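Local coordinates for protein hexokinase (PDB 1BDG) that probably phosphorylates glucose and other hexoses at the 6-position with ATP, the first step of glycolysis, and holds glucose in its active-site cleft, at residues A[71-76]-A[80-85]; A[330-335]-A[366-371]. All coordinates share one frame; numbering follows the deposited sequence.

Contact 1 of 2, residues A[71-76]-A[80-85]; sequences LALDLG and YRVLSV
Ala72 and Leu83 face each other across an antiparallel hairpin as a hydrogen-bonded pair, and they illustrate how a strand pairing can carry an active-site loop. The firmer of their two bonds runs from Leu83 N to Ala72 O, at 2.8 Å; the return bond, Ala72 N to Leu83 O, is weak at 3.4 Å. Beyond the next pair, the weak bond from Asp74 N to Arg81 O is strongly bent, with 121° at the hydrogen. On the face of Leu73 and Val82 the two side chains lie alongside each other, pointing the same way, with Leu73 CD2 3.6 Å from Val82 CG2. The same methyl reaches the phenol end of Tyr80, whose ring meets Asp74 O and Leu73 obliquely, CG standing anti to the backbone N (chi1 177°). Across the strands on the other face, Asp74 CB packs 3.9 Å from Arg81 CB, while the guanidinium, with Leu83 CD2 above one face and displaced toward its rim, turns to Glu98 for a salt bridge. Asp74, Leu75 and Gly76 belong to the predicted ATP-binding segment, the phosphate loop of the actin-type ATPase fold. Strand 137-143 runs parallel to strand 68-75 and hydrogen-bonds to the edge not used by strand 80-87, strand 95-101 flanks strand 80-87, and helix 112-129 covers Leu73, Tyr80 and Val82.

Contact 2 of 2, residues A[330-335]-A[366-371]; sequences DVERDP and ACEMVV
Val331 meets Cys367 where a type I beta turn, Val331 to Asp334, at the tail of short helix 327-331, comes up against the long helix 357-389 of the large subdomain. This is a case of a turn docked on a helix by side chains, with little surface involved: 182 Å² in all. The close-packed part is apolar. Val331 CG1 lies 3.6 Å from Cys367 SG, a branch that chi1 of -176° sets anti to the backbone N, and Leu328, probably part of the ATP site, also touches Cys367. Toward the partly exposed Glu368 the packing is looser. Here Glu332 folds back at chi2 (-69°), bringing its carboxylate over the helix backbone, and its CD lies 4.3 Å from Val371 CG1. The side chains of Glu332 and Glu368 cross at about a right angle, with carboxylate planes 47° apart. Their OE2 atoms remain 5.6 Å from each other, and Arg364, salt-bridged to Glu332, would be expected to ease the like charges. Arg364 also bonds to Asp334 O, clasping the turn at a second point. Against the helix itself, Glu332 OE2 rests 3.6 Å from Glu368 CA.

From the N terminus, the chain first closes a very short loop: contact 1 joins neighbouring strands of the small subdomain, with three residues between its segments. It then runs through the rest of that subdomain and into the large one before contact 2 closes a second loop, 30 residues long and largely helical. The two loops follow one another in series, neither nesting nor crossing, and their centres lie 33 Å apart with no touch between them. Contact 1 pairs two strands of the sheet that carries the predicted ATP-binding segment 74-79, whereas contact 2 joins a turn to the long helix 357-389 beside residues 325-329, assigned to ATP binding by similarity. Together they sample both subdomains of the kinase.

Contact 1 of 2, residues A[71-76]-A[80-85]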
ATOM      1  N   LEU A  71     -15.576  17.314  -3.016  1.00 19.83           N
ATOM      2  CA  LEU A  71     -14.167  17.368  -3.382  1.00 18.94           C
ATOM      3  C   LEU A  71     -13.563  16.138  -2.735  1.00 18.57           C
ATOM      4  O   LEU A  71     -14.160  15.567  -1.822  1.00 19.52           O
ATOM      5  CB  LEU A  71     -13.490  18.620  -2.810  1.00 18.21           C
ATOM      6  CG  LEU A  71     -13.951  20.000  -3.295  1.00 16.55           C
ATOM      7  CD1 LEU A  71     -13.124  21.042  -2.601  1.00 18.50           C
ATOM      8  CD2 LEU A  71     -13.825  20.143  -4.795  1.00 15.58           C
ATOM      9  N   ALA A  72     -12.389  15.726  -3.184  1.00 18.05           N
ATOM     10  CA  ALA A  72     -11.743  14.555  -2.612  1.00 18.75           C
ATOM     11  C   ALA A  72     -10.263  14.655  -2.875  1.00 20.46           C
ATOM     12  O   ALA A  72      -9.859  14.925  -4.007  1.00 20.58           O
ATOM     13  CB  ALA A  72     -12.300  13.297  -3.240  1.00 16.27           C
ATOM     14  N   LEU A  73      -9.458  14.509  -1.828  1.00 21.15           N
ATOM     15  CA  LEU A  73      -8.005  14.565  -1.968  1.00 22.34           C
ATOM     16  C   LEU A  73      -7.471  13.150  -1.802  1.00 22.98           C
ATOM     17  O   LEU A  73      -8.175  12.282  -1.279  1.00 25.45           O
ATOM     18  CB  LEU A  73      -7.393  15.465  -0.890  1.00 22.80           C
ATOM     19  CG  LEU A  73      -7.636  16.982  -0.927  1.00 24.73           C
ATOM     20  CD1 LEU A  73      -7.000  17.639   0.282  1.00 25.41           C
ATOM     21  CD2 LEU A  73      -7.036  17.573  -2.195  1.00 26.48           C
ATOM     22  N   ASP A  74      -6.237  12.913  -2.236  1.00 23.65           N
ATOM     23  CA  ASP A  74      -5.609  11.593  -2.094  1.00 22.58           C
ATOM     24  C   ASP A  74      -4.192  11.877  -1.619  1.00 21.04           C
ATOM     25  O   ASP A  74      -3.504  12.656  -2.266  1.00 20.23           O
ATOM     26  CB  ASP A  74      -5.566  10.860  -3.449  1.00 23.92           C
ATOM     27  CG  ASP A  74      -5.558   9.341  -3.301  1.00 26.30           C
ATOM     28  OD1 ASP A  74      -5.159   8.835  -2.225  1.00 30.49           O
ATOM     29  OD2 ASP A  74      -5.965   8.642  -4.255  1.00 26.26           O
ATOM     30  N   LEU A  75      -3.791  11.336  -0.466  1.00 18.68           N
ATOM     31  CA  LEU A  75      -2.429  11.570   0.045  1.00 19.66           C
ATOM     32  C   LEU A  75      -1.747  10.319   0.642  1.00 19.30           C
ATOM     33  O   LEU A  75      -2.325   9.614   1.474  1.00 20.36           O
ATOM     34  CB  LEU A  75      -2.403  12.725   1.071  1.00 17.88           C
ATOM     35  CG  LEU A  75      -1.015  13.193   1.568  1.00 17.23           C
ATOM     36  CD1 LEU A  75      -0.209  13.764   0.406  1.00 16.01           C
ATOM     37  CD2 LEU A  75      -1.126  14.230   2.666  1.00 14.00           C
ATOM     38  N   GLY A  76      -0.514  10.057   0.211  1.00 19.01           N
ATOM     39  CA  GLY A  76       0.220   8.915   0.723  1.00 20.43           C
ATOM     40  C   GLY A  76       0.652   7.941  -0.355  1.00 23.70           C
ATOM     41  O   GLY A  76       1.764   7.395  -0.289  1.00 22.08           O
ATOM     42  N   TYR A  80      -0.229  12.399  -5.560  1.00 24.35           N
ATOM     43  CA  TYR A  80      -1.225  13.286  -4.989  1.00 21.26           C
ATOM     44  C   TYR A  80      -2.355  13.686  -5.939  1.00 21.81           C
ATOM     45  O   TYR A  80      -2.174  14.542  -6.813  1.00 22.15           O
ATOM     46  CB  TYR A  80      -0.497  14.528  -4.456  1.00 20.07           C
ATOM     47  CG  TYR A  80      -1.388  15.593  -3.897  1.00 16.83           C
ATOM     48  CD1 TYR A  80      -2.179  15.353  -2.799  1.00 14.97           C
ATOM     49  CD2 TYR A  80      -1.474  16.832  -4.510  1.00 20.49           C
ATOM     50  CE1 TYR A  80      -3.052  16.315  -2.329  1.00 19.32           C
ATOM     51  CE2 TYR A  80      -2.336  17.806  -4.048  1.00 19.16           C
ATOM     52  CZ  TYR A  80      -3.126  17.541  -2.957  1.00 21.15           C
ATOM     53  OH  TYR A  80      -4.005  18.505  -2.499  1.00 24.39           O
ATOM     54  N   ARG A  81      -3.526  13.081  -5.767  1.00 22.81           N
ATOM     55  CA  ARG A  81      -4.669  13.420  -6.611  1.00 24.95           C
ATOM     56  C   ARG A  81      -5.664  14.356  -5.942  1.00 24.99           C
ATOM     57  O   ARG A  81      -6.033  14.174  -4.778  1.00 24.79           O
ATOM     58  CB  ARG A  81      -5.423  12.186  -7.105  1.00 25.42           C
ATOM     59  CG  ARG A  81      -4.809  11.491  -8.314  1.00 29.41           C
ATOM     60  CD  ARG A  81      -5.896  10.804  -9.156  1.00 32.61           C
ATOM     61  NE  ARG A  81      -6.844  10.045  -8.335  1.00 36.12           N
ATOM     62  CZ  ARG A  81      -7.871   9.340  -8.814  1.00 36.73           C
ATOM     63  NH1 ARG A  81      -8.098   9.302 -10.122  1.00 36.77           N
ATOM     64  NH2 ARG A  81      -8.646   8.629  -7.984  1.00 35.41           N
ATOM     65  N   VAL A  82      -6.093  15.354  -6.704  1.00 25.24           N
ATOM     66  CA  VAL A  82      -7.062  16.335  -6.261  1.00 26.20           C
ATOM     67  C   VAL A  82      -8.250  16.137  -7.176  1.00 24.87           C
ATOM     68  O   VAL A  82      -8.157  16.395  -8.365  1.00 25.90           O
ATOM     69  CB  VAL A  82      -6.521  17.747  -6.410  1.00 27.06           C
ATOM     70  CG1 VAL A  82      -7.652  18.749  -6.234  1.00 27.98           C
ATOM     71  CG2 VAL A  82      -5.438  17.992  -5.349  1.00 27.13           C
ATOM     72  N   LEU A  83      -9.355  15.657  -6.619  1.00 24.66           N
ATOM     73  CA  LEU A  83     -10.538  15.360  -7.413  1.00 23.00           C
ATOM     74  C   LEU A  83     -11.767  16.199  -7.094  1.00 21.97           C
ATOM     75  O   LEU A  83     -11.729  17.090  -6.242  1.00 21.81           O
ATOM     76  CB  LEU A  83     -10.878  13.870  -7.311  1.00 22.58           C
ATOM     77  CG  LEU A  83      -9.743  12.855  -7.510  1.00 22.42           C
ATOM     78  CD1 LEU A  83      -8.858  12.851  -6.276  1.00 20.49           C
ATOM     79  CD2 LEU A  83     -10.295  11.459  -7.745  1.00 18.89           C
ATOM     80  N   SER A  84     -12.833  15.941  -7.841  1.00 21.52           N
ATOM     81  CA  SER A  84     -14.103  16.645  -7.703  1.00 23.55           C
ATOM     82  C   SER A  84     -15.127  15.662  -8.191  1.00 23.45           C
ATOM     83  O   SER A  84     -15.075  15.235  -9.345  1.00 24.12           O
ATOM     84  CB  SER A  84     -14.147  17.881  -8.593  1.00 22.77           C
ATOM     85  OG  SER A  84     -15.377  18.549  -8.411  1.00 22.17           O
ATOM     86  N   VAL A  85     -16.063  15.309  -7.329  1.00 23.20           N
ATOM     87  CA  VAL A  85     -17.050  14.320  -7.688  1.00 24.89           C
ATOM     88  C   VAL A  85     -18.475  14.842  -7.571  1.00 25.54           C
ATOM     89  O   VAL A  85     -18.790  15.680  -6.710  1.00 25.59           O
ATOM     90  CB  VAL A  85     -16.897  13.041  -6.809  1.00 25.20           C
ATOM     91  CG1 VAL A  85     -17.611  11.872  -7.482  1.00 25.31           C
ATOM     92  CG2 VAL A  85     -15.401  12.704  -6.561  1.00 21.17           C
TER

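Contact 2 of 2, residues A[330-335]-A[366-371]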
ATOM      1  N   ASP A 330       9.916  -4.451 -16.296  1.00 24.35           N
ATOM      2  CA  ASP A 330      10.438  -4.913 -17.579  1.00 25.06           C
ATOM      3  C   ASP A 330      11.230  -6.210 -17.433  1.00 24.04           C
ATOM      4  O   ASP A 330      11.024  -7.179 -18.180  1.00 23.57           O
ATOM      5  CB  ASP A 330      11.291  -3.831 -18.247  1.00 27.29           C
ATOM      6  CG  ASP A 330      10.460  -2.653 -18.759  1.00 31.32           C
ATOM      7  OD1 ASP A 330       9.206  -2.791 -18.842  1.00 33.55           O
ATOM      8  OD2 ASP A 330      11.065  -1.588 -19.082  1.00 30.83           O
ATOM      9  N   VAL A 331      12.083  -6.244 -16.414  1.00 22.82           N
ATOM     10  CA  VAL A 331      12.924  -7.403 -16.140  1.00 20.54           C
ATOM     11  C   VAL A 331      12.146  -8.716 -16.103  1.00 20.50           C
ATOM     12  O   VAL A 331      12.664  -9.747 -16.523  1.00 20.29           O
ATOM     13  CB  VAL A 331      13.655  -7.225 -14.813  1.00 20.74           C
ATOM     14  CG1 VAL A 331      14.596  -8.374 -14.582  1.00 19.85           C
ATOM     15  CG2 VAL A 331      14.404  -5.907 -14.807  1.00 20.19           C
ATOM     16  N   GLU A 332      10.895  -8.653 -15.645  1.00 21.27           N
ATOM     17  CA  GLU A 332      10.007  -9.814 -15.520  1.00 23.09           C
ATOM     18  C   GLU A 332       9.476 -10.452 -16.812  1.00 23.55           C
ATOM     19  O   GLU A 332       9.062 -11.621 -16.797  1.00 22.51           O
ATOM     20  CB  GLU A 332       8.834  -9.475 -14.603  1.00 23.87           C
ATOM     21  CG  GLU A 332       9.064  -9.876 -13.160  1.00 26.26           C
ATOM     22  CD  GLU A 332       9.080 -11.390 -12.981  1.00 29.27           C
ATOM     23  OE1 GLU A 332       8.053 -12.036 -13.308  1.00 32.13           O
ATOM     24  OE2 GLU A 332      10.114 -11.944 -12.540  1.00 29.89           O
ATOM     25  N   ARG A 333       9.511  -9.705 -17.920  1.00 25.33           N
ATOM     26  CA  ARG A 333       9.048 -10.199 -19.229  1.00 25.77           C
ATOM     27  C   ARG A 333      10.127 -11.004 -19.974  1.00 26.24           C
ATOM     28  O   ARG A 333       9.946 -11.372 -21.140  1.00 26.55           O
ATOM     29  CB  ARG A 333       8.613  -9.024 -20.118  1.00 24.45           C
ATOM     30  CG  ARG A 333       7.700  -8.017 -19.422  1.00 24.29           C
ATOM     31  CD  ARG A 333       7.532  -6.730 -20.228  1.00 24.43           C
ATOM     32  NE  ARG A 333       6.881  -5.684 -19.433  1.00 26.74           N
ATOM     33  CZ  ARG A 333       5.617  -5.738 -19.012  1.00 26.07           C
ATOM     34  NH1 ARG A 333       4.848  -6.773 -19.333  1.00 26.81           N
ATOM     35  NH2 ARG A 333       5.110  -4.752 -18.291  1.00 26.10           N
ATOM     36  N   ASP A 334      11.236 -11.293 -19.302  1.00 28.37           N
ATOM     37  CA  ASP A 334      12.329 -12.031 -19.929  1.00 31.45           C
ATOM     38  C   ASP A 334      12.197 -13.560 -19.973  1.00 32.77           C
ATOM     39  O   ASP A 334      12.043 -14.220 -18.935  1.00 32.58           O
ATOM     40  CB  ASP A 334      13.669 -11.664 -19.265  1.00 31.55           C
ATOM     41  CG  ASP A 334      14.394 -10.527 -19.977  1.00 31.38           C
ATOM     42  OD1 ASP A 334      14.162 -10.321 -21.201  1.00 31.45           O
ATOM     43  OD2 ASP A 334      15.225  -9.862 -19.316  1.00 28.30           O
ATOM     44  N   PRO A 335      12.262 -14.146 -21.179  1.00 33.37           N
ATOM     45  CA  PRO A 335      12.162 -15.599 -21.323  1.00 34.87           C
ATOM     46  C   PRO A 335      13.478 -16.207 -20.812  1.00 34.59           C
ATOM     47  O   PRO A 335      14.352 -15.486 -20.314  1.00 34.67           O
ATOM     48  CB  PRO A 335      12.042 -15.792 -22.852  1.00 33.56           C
ATOM     49  CG  PRO A 335      11.464 -14.511 -23.337  1.00 34.02           C
ATOM     50  CD  PRO A 335      12.236 -13.498 -22.499  1.00 35.47           C
ATOM     51  N   ALA A 366      17.541 -12.627  -9.108  1.00 16.94           N
ATOM     52  CA  ALA A 366      17.369 -11.858  -7.890  1.00 16.21           C
ATOM     53  C   ALA A 366      15.992 -11.176  -7.904  1.00 16.10           C
ATOM     54  O   ALA A 366      15.268 -11.246  -6.921  1.00 17.26           O
ATOM     55  CB  ALA A 366      18.506 -10.847  -7.733  1.00 14.59           C
ATOM     56  N   CYS A 367      15.616 -10.576  -9.037  1.00 16.39           N
ATOM     57  CA  CYS A 367      14.305  -9.920  -9.208  1.00 17.40           C
ATOM     58  C   CYS A 367      13.158 -10.911  -8.993  1.00 17.76           C
ATOM     59  O   CYS A 367      12.275 -10.675  -8.173  1.00 17.17           O
ATOM     60  CB  CYS A 367      14.142  -9.334 -10.621  1.00 15.42           C
ATOM     61  SG  CYS A 367      15.069  -7.835 -11.010  1.00 20.74           S
ATOM     62  N   GLU A 368      13.148 -11.974  -9.800  1.00 18.93           N
ATOM     63  CA  GLU A 368      12.150 -13.042  -9.730  1.00 19.08           C
ATOM     64  C   GLU A 368      11.937 -13.538  -8.292  1.00 19.04           C
ATOM     65  O   GLU A 368      10.804 -13.718  -7.856  1.00 18.61           O
ATOM     66  CB  GLU A 368      12.580 -14.229 -10.618  1.00 21.24           C
ATOM     67  CG  GLU A 368      11.718 -15.474 -10.448  1.00 25.04           C
ATOM     68  CD  GLU A 368      12.363 -16.749 -10.997  1.00 28.00           C
ATOM     69  OE1 GLU A 368      13.327 -17.266 -10.379  1.00 27.52           O
ATOM     70  OE2 GLU A 368      11.881 -17.260 -12.032  1.00 29.56           O
ATOM     71  N   MET A 369      13.028 -13.775  -7.568  1.00 18.01           N
ATOM     72  CA  MET A 369      12.946 -14.249  -6.196  1.00 17.42           C
ATOM     73  C   MET A 369      12.183 -13.255  -5.349  1.00 17.65           C
ATOM     74  O   MET A 369      11.180 -13.599  -4.720  1.00 19.25           O
ATOM     75  CB  MET A 369      14.337 -14.454  -5.583  1.00 17.54           C
ATOM     76  CG  MET A 369      15.115 -15.623  -6.138  1.00 16.47           C
ATOM     77  SD  MET A 369      14.141 -17.103  -6.264  1.00 13.80           S
ATOM     78  CE  MET A 369      14.566 -17.924  -4.761  1.00 13.04           C
ATOM     79  N   VAL A 370      12.644 -12.013  -5.371  1.00 16.76           N
ATOM     80  CA  VAL A 370      12.030 -10.958  -4.592  1.00 15.68           C
ATOM     81  C   VAL A 370      10.579 -10.709  -4.946  1.00 15.43           C
ATOM     82  O   VAL A 370       9.739 -10.618  -4.071  1.00 17.58           O
ATOM     83  CB  VAL A 370      12.825  -9.654  -4.732  1.00 15.53           C
ATOM     84  CG1 VAL A 370      12.113  -8.501  -4.026  1.00  9.58           C
ATOM     85  CG2 VAL A 370      14.240  -9.864  -4.177  1.00 13.79           C
ATOM     86  N   VAL A 371      10.284 -10.623  -6.233  1.00 16.99           N
ATOM     87  CA  VAL A 371       8.929 -10.349  -6.702  1.00 17.83           C
ATOM     88  C   VAL A 371       7.965 -11.514  -6.504  1.00 15.89           C
ATOM     89  O   VAL A 371       6.772 -11.295  -6.292  1.00 14.46           O
ATOM     90  CB  VAL A 371       8.952  -9.860  -8.190  1.00 20.05           C
ATOM     91  CG1 VAL A 371       7.778 -10.434  -8.978  1.00 20.93           C
ATOM     92  CG2 VAL A 371       8.956  -8.326  -8.237  1.00 17.86           C
TER